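Local coordinates for protein antitoxin HicB3 (Yersinia pestis, PDB 4P7D) that probably neutralises its partner toxin HicA3 and, through a ribbon-helix-helix domain, probably binds DNA to repress its own operon, at residues 12-17 against 24-29; 107-112 against 119-124. All blocks are in the same frame, centred on the assembly; numbering follows the deposited sequence.

Overall arrangement
The two contacts lie at opposite ends of an elongated chain, on opposite sides of its centre, with their centres about 40 Å apart and their nearest atoms about 24 Å apart. Contact 1 comes first along the chain and joins strands 14-17 and 25-28, a hairpin at one margin of the four-stranded antiparallel sheet packed against helix 34-47. Contact 2 follows after strand 93-101 and joins helices 102-115 and 121-133, where the second subunit packs closely. They share no strand or helix. The separation fits a two-part antitoxin of the HicB family, in which the sheet-bearing part probably handles the toxin and the ribbon-helix-helix part probably handles dimerisation and DNA.

Contact 1: residues 12-17 against 24-29; sequences EGFDGY and CFFAGN
The backbone NH of G16 donates to F26 O at 2.8 Å, nearly straight at 165°, and F26 N returns an equally short bond to G16 O. This hydrogen-bonded pair lies within a beta hairpin in which strands 14-17 and 25-28 run antiparallel, their axes 4.5 Å apart. Each of the two carbonyl oxygens also receives a CA-H contact, F26 O from D15 and G16 O from F25. Two residues along, F14 and G28 form a second hydrogen-bonded pair, but both of its bonds are weak and bent.

F14 and F26 project from the same face of the sheet, where helix 34-47 and side chains of strand 2-8 enclose them in the core. F26 has CG wedged between its own backbone N and carbonyl carbon (chi1 57°), which lays the ring across the strand over G16, its face on the glycine CA in a CH-pi contact 3.9 Å from the centroid. F14 turns the same way and puts one ring face over the backbone of A27 and G28. The rings then meet rim to rim, F14 CE1 lying 3.8 Å from F26 CE1.

D15, Y17, F25 and A27 occupy the other face, in non-hydrogen-bonded pairs. Beyond the hairpin, strand 14-17 bonds through D15 and Y17 to strand 2-8. Y17 and F25 form an oblique aromatic pair with planes at 52°, and Y17 CB sits over one face of the F25 ring.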
loop_
_atom_site.group_PDB
_atom_site.type_symbol
_atom_site.label_atom_id
_atom_site.label_comp_id
_atom_site.label_asym_id
_atom_site.label_seq_id
_atom_site.Cartn_x
_atom_site.Cartn_y
_atom_site.Cartn_z
ATOM N N GLU B 12 -35.156 22.890 -12.078
ATOM C CA GLU B 12 -34.262 23.049 -13.211
ATOM C C GLU B 12 -32.870 23.046 -12.628
ATOM O O GLU B 12 -32.438 23.993 -11.982
ATOM C CB GLU B 12 -34.597 24.301 -14.061
ATOM C CG GLU B 12 -33.806 25.597 -13.846
ATOM C CD GLU B 12 -33.823 26.506 -15.073
ATOM O OE1 GLU B 12 -33.308 26.081 -16.137
ATOM O OE2 GLU B 12 -34.365 27.632 -14.985
ATOM N N GLY B 13 -32.210 21.909 -12.774
ATOM C CA GLY B 13 -30.869 21.760 -12.262
ATOM C C GLY B 13 -30.669 20.788 -11.117
ATOM O O GLY B 13 -31.163 19.673 -11.150
ATOM N N PHE B 14 -29.892 21.217 -10.133
ATOM C CA PHE B 14 -29.610 20.447 -8.941
ATOM C C PHE B 14 -28.951 21.403 -7.965
ATOM O O PHE B 14 -28.227 22.316 -8.378
ATOM C CB PHE B 14 -28.681 19.250 -9.226
ATOM C CG PHE B 14 -27.266 19.653 -9.512
ATOM C CD1 PHE B 14 -26.355 19.805 -8.484
ATOM C CD2 PHE B 14 -26.866 19.937 -10.808
ATOM C CE1 PHE B 14 -25.069 20.226 -8.738
ATOM C CE2 PHE B 14 -25.582 20.344 -11.076
ATOM C CZ PHE B 14 -24.677 20.496 -10.031
ATOM N N ASP B 15 -29.178 21.196 -6.677
ATOM C CA ASP B 15 -28.468 21.974 -5.672
ATOM C C ASP B 15 -27.803 21.008 -4.702
ATOM O O ASP B 15 -28.318 19.923 -4.444
ATOM C CB ASP B 15 -29.412 22.924 -4.933
ATOM C CG ASP B 15 -30.522 22.188 -4.220
ATOM O OD1 ASP B 15 -30.836 21.057 -4.640
ATOM O OD2 ASP B 15 -31.083 22.720 -3.241
ATOM N N GLY B 16 -26.652 21.385 -4.174
ATOM C CA GLY B 16 -25.990 20.528 -3.222
ATOM C C GLY B 16 -25.164 21.298 -2.218
ATOM O O GLY B 16 -25.055 22.525 -2.291
ATOM N N TYR B 17 -24.572 20.573 -1.276
ATOM C CA TYR B 17 -23.686 21.177 -0.281
ATOM C C TYR B 17 -22.659 20.166 0.234
ATOM O O TYR B 17 -22.781 18.960 -0.004
ATOM C CB TYR B 17 -24.505 21.757 0.886
ATOM C CG TYR B 17 -25.480 20.770 1.500
ATOM C CD1 TYR B 17 -25.052 19.823 2.424
ATOM C CD2 TYR B 17 -26.828 20.782 1.154
ATOM C CE1 TYR B 17 -25.937 18.912 2.986
ATOM C CE2 TYR B 17 -27.720 19.873 1.716
ATOM C CZ TYR B 17 -27.263 18.939 2.629
ATOM O OH TYR B 17 -28.130 18.026 3.199
ATOM N N CYS B 24 -21.313 26.223 2.321
ATOM C CA CYS B 24 -20.818 25.745 1.029
ATOM C C CYS B 24 -21.920 25.112 0.194
ATOM O O CYS B 24 -21.897 23.906 -0.038
ATOM C CB CYS B 24 -19.710 24.720 1.193
ATOM S SG CYS B 24 -18.145 25.315 0.688
ATOM N N PHE B 25 -22.885 25.916 -0.254
ATOM C CA PHE B 25 -23.970 25.431 -1.119
ATOM C C PHE B 25 -23.521 25.620 -2.563
ATOM O O PHE B 25 -22.717 26.494 -2.864
ATOM C CB PHE B 25 -25.306 26.180 -0.849
ATOM C CG PHE B 25 -25.860 25.999 0.572
ATOM C CD1 PHE B 25 -27.101 25.393 0.786
ATOM C CD2 PHE B 25 -25.137 26.428 1.695
ATOM C CE1 PHE B 25 -27.615 25.224 2.090
ATOM C CE2 PHE B 25 -25.643 26.252 3.003
ATOM C CZ PHE B 25 -26.882 25.652 3.194
ATOM N N PHE B 26 -24.030 24.798 -3.460
ATOM C CA PHE B 26 -23.760 25.014 -4.867
ATOM C C PHE B 26 -24.927 24.525 -5.739
ATOM O O PHE B 26 -25.799 23.797 -5.257
ATOM C CB PHE B 26 -22.457 24.312 -5.235
ATOM C CG PHE B 26 -22.472 22.840 -4.941
ATOM C CD1 PHE B 26 -22.969 21.933 -5.873
ATOM C CD2 PHE B 26 -22.025 22.359 -3.724
ATOM C CE1 PHE B 26 -22.991 20.578 -5.596
ATOM C CE2 PHE B 26 -22.050 21.010 -3.445
ATOM C CZ PHE B 26 -22.525 20.116 -4.374
ATOM N N ALA B 27 -24.932 24.911 -7.018
ATOM C CA ALA B 27 -25.974 24.462 -7.960
ATOM C C ALA B 27 -25.535 24.476 -9.447
ATOM O O ALA B 27 -24.379 24.744 -9.773
ATOM C CB ALA B 27 -27.214 25.312 -7.779
ATOM N N GLY B 28 -26.468 24.198 -10.347
ATOM C CA GLY B 28 -26.180 24.143 -11.772
ATOM C C GLY B 28 -27.257 23.288 -12.412
ATOM O O GLY B 28 -28.085 22.744 -11.693
ATOM N N ASN B 29 -27.264 23.140 -13.734
ATOM C CA ASN B 29 -28.408 22.473 -14.349
ATOM C C ASN B 29 -28.162 21.065 -14.880
ATOM O O ASN B 29 -29.003 20.190 -14.676
ATOM C CB ASN B 29 -29.020 23.349 -15.460
ATOM C CG ASN B 29 -27.987 24.063 -16.297
ATOM O OD1 ASN B 29 -27.242 24.904 -15.800
ATOM N ND2 ASN B 29 -27.945 23.738 -17.587
#

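Contact 2: residues 107-112 against 119-124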
loop_
_atom_site.group_PDB
_atom_site.type_symbol
_atom_site.label_atom_id
_atom_site.label_comp_id
_atom_site.label_asym_id
_atom_site.label_seq_id
_atom_site.Cartn_x
_atom_site.Cartn_y
_atom_site.Cartn_z
ATOM N N ALA B 107 11.335 2.913 13.834
ATOM C CA ALA B 107 9.977 2.413 14.001
ATOM C C ALA B 107 9.065 3.023 12.941
ATOM O O ALA B 107 8.275 2.319 12.319
ATOM C CB ALA B 107 9.458 2.704 15.361
ATOM N N ILE B 108 9.194 4.326 12.713
ATOM C CA ILE B 108 8.338 4.968 11.729
ATOM C C ILE B 108 8.577 4.397 10.337
ATOM O O ILE B 108 7.636 4.073 9.620
ATOM C CB ILE B 108 8.546 6.484 11.713
ATOM C CG1 ILE B 108 7.866 7.089 12.930
ATOM C CG2 ILE B 108 7.956 7.084 10.456
ATOM C CD1 ILE B 108 8.293 8.497 13.224
ATOM N N ASP B 109 9.839 4.244 9.975
ATOM C CA ASP B 109 10.173 3.752 8.655
ATOM C C ASP B 109 9.685 2.324 8.464
ATOM O O ASP B 109 9.179 1.967 7.401
ATOM C CB ASP B 109 11.668 3.891 8.416
ATOM C CG ASP B 109 12.047 5.335 8.029
ATOM O OD1 ASP B 109 11.124 6.124 7.691
ATOM O OD2 ASP B 109 13.243 5.698 8.019
ATOM N N LYS B 110 9.758 1.516 9.506
ATOM C CA LYS B 110 9.248 0.160 9.388
ATOM C C LYS B 110 7.722 0.131 9.306
ATOM O O LYS B 110 7.142 -0.748 8.675
ATOM C CB LYS B 110 9.749 -0.695 10.546
ATOM C CG LYS B 110 11.241 -0.748 10.571
ATOM C CD LYS B 110 11.766 -2.089 10.883
ATOM C CE LYS B 110 13.233 -2.120 10.510
ATOM N NZ LYS B 110 13.461 -2.480 9.086
ATOM N N PHE B 111 7.076 1.109 9.918
ATOM C CA PHE B 111 5.632 1.182 9.878
ATOM C C PHE B 111 5.100 1.515 8.468
ATOM O O PHE B 111 4.087 0.976 8.037
ATOM C CB PHE B 111 5.156 2.219 10.885
ATOM C CG PHE B 111 3.674 2.357 10.939
ATOM C CD1 PHE B 111 3.019 3.276 10.134
ATOM C CD2 PHE B 111 2.930 1.547 11.777
ATOM C CE1 PHE B 111 1.661 3.385 10.175
ATOM C CE2 PHE B 111 1.571 1.654 11.832
ATOM C CZ PHE B 111 0.929 2.565 11.030
ATOM N N ILE B 112 5.796 2.416 7.779
ATOM C CA ILE B 112 5.407 2.922 6.477
ATOM C C ILE B 112 5.564 1.849 5.414
ATOM O O ILE B 112 4.800 1.773 4.453
ATOM C CB ILE B 112 6.262 4.162 6.111
ATOM C CG1 ILE B 112 5.845 5.350 6.982
ATOM C CG2 ILE B 112 6.185 4.494 4.607
ATOM C CD1 ILE B 112 6.527 6.650 6.640
ATOM N N LYS B 119 3.596 7.002 1.067
ATOM C CA LYS B 119 4.708 6.887 0.128
ATOM C C LYS B 119 6.031 7.304 0.768
ATOM O O LYS B 119 7.093 6.794 0.417
ATOM C CB LYS B 119 4.445 7.715 -1.133
ATOM C CG LYS B 119 4.347 9.203 -0.886
ATOM C CD LYS B 119 4.041 9.957 -2.181
ATOM C CE LYS B 119 3.895 11.467 -1.961
ATOM N NZ LYS B 119 3.556 12.198 -3.226
ATOM N N ASN B 120 5.973 8.217 1.725
ATOM C CA ASN B 120 7.180 8.554 2.455
ATOM C C ASN B 120 6.917 9.199 3.824
ATOM O O ASN B 120 5.777 9.252 4.271
ATOM C CB ASN B 120 8.032 9.461 1.591
ATOM C CG ASN B 120 7.245 10.569 1.018
ATOM O OD1 ASN B 120 6.686 11.372 1.752
ATOM N ND2 ASN B 120 7.157 10.620 -0.300
ATOM N N ARG B 121 7.982 9.664 4.485
ATOM C CA ARG B 121 7.899 10.236 5.820
ATOM C C ARG B 121 7.153 11.548 5.842
ATOM O O ARG B 121 6.366 11.816 6.752
ATOM C CB ARG B 121 9.279 10.474 6.403
ATOM C CG ARG B 121 10.014 9.245 6.863
ATOM C CD ARG B 121 11.256 9.643 7.653
ATOM N NE ARG B 121 12.284 8.610 7.566
ATOM C CZ ARG B 121 13.546 8.849 7.241
ATOM N NH1 ARG B 121 13.930 10.091 6.989
ATOM N NH2 ARG B 121 14.418 7.853 7.184
ATOM N N SER B 122 7.410 12.393 4.858
ATOM C CA SER B 122 6.704 13.663 4.834
ATOM C C SER B 122 5.194 13.451 4.671
ATOM O O SER B 122 4.413 14.102 5.342
ATOM C CB SER B 122 7.257 14.562 3.733
ATOM O OG SER B 122 8.605 14.876 4.017
ATOM N N GLN B 123 4.776 12.526 3.818
ATOM C CA GLN B 123 3.344 12.323 3.633
ATOM C C GLN B 123 2.716 11.785 4.905
ATOM O O GLN B 123 1.640 12.239 5.337
ATOM C CB GLN B 123 3.051 11.368 2.468
ATOM C CG GLN B 123 1.589 11.420 2.038
ATOM C CD GLN B 123 1.230 10.334 1.050
ATOM O OE1 GLN B 123 1.324 9.142 1.358
ATOM N NE2 GLN B 123 0.829 10.737 -0.158
ATOM N N PHE B 124 3.406 10.818 5.503
ATOM C CA PHE B 124 2.943 10.170 6.723
ATOM C C PHE B 124 2.787 11.146 7.898
ATOM O O PHE B 124 1.724 11.215 8.520
ATOM C CB PHE B 124 3.902 9.045 7.087
ATOM C CG PHE B 124 3.645 8.433 8.424
ATOM C CD1 PHE B 124 2.647 7.505 8.588
ATOM C CD2 PHE B 124 4.401 8.787 9.513
ATOM C CE1 PHE B 124 2.415 6.934 9.803
ATOM C CE2 PHE B 124 4.165 8.223 10.731
ATOM C CZ PHE B 124 3.173 7.296 10.873
#
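Two consecutive helices of a ribbon-helix-helix domain, 102-115 and 121-133, meet here through a salt bridge and an apolar cluster. R121 approaches D109 side-on with two nitrogens: NE donates to OD1 of D109 at 2.7 Å and NH2 to OD2 at 2.6 Å. Both carboxylate oxygens use their syn lone pairs, and the carboxylate and guanidinium planes are only 20° apart, so the paired bonds hold the two flat groups against rotation.

Beside this bridge F124 reaches toward the first helix with CG opposite its backbone N (chi1 172°). I112 lays CG1 over one face of the ring, while its CD1 touches F124 CB at 3.6 Å and reaches N120 O. Farther out, I108 CG2 lies 4.0 Å from F124 CE2, and the F111 ring meets F124 obliquely with planes at 53°.

N120 is the N-cap of the second helix, its OD1 accepting from Q123 N at 3.0 Å; Q123 OE1 in turn accepts from K119 N.

The second subunit closes over this region: I108 and F111 pack on its A129 and I133, and S122 OG bonds to its T99 N. A helix pair packed this way on a second subunit is typical of the ribbon-helix-helix dimer of MetJ-like repressors.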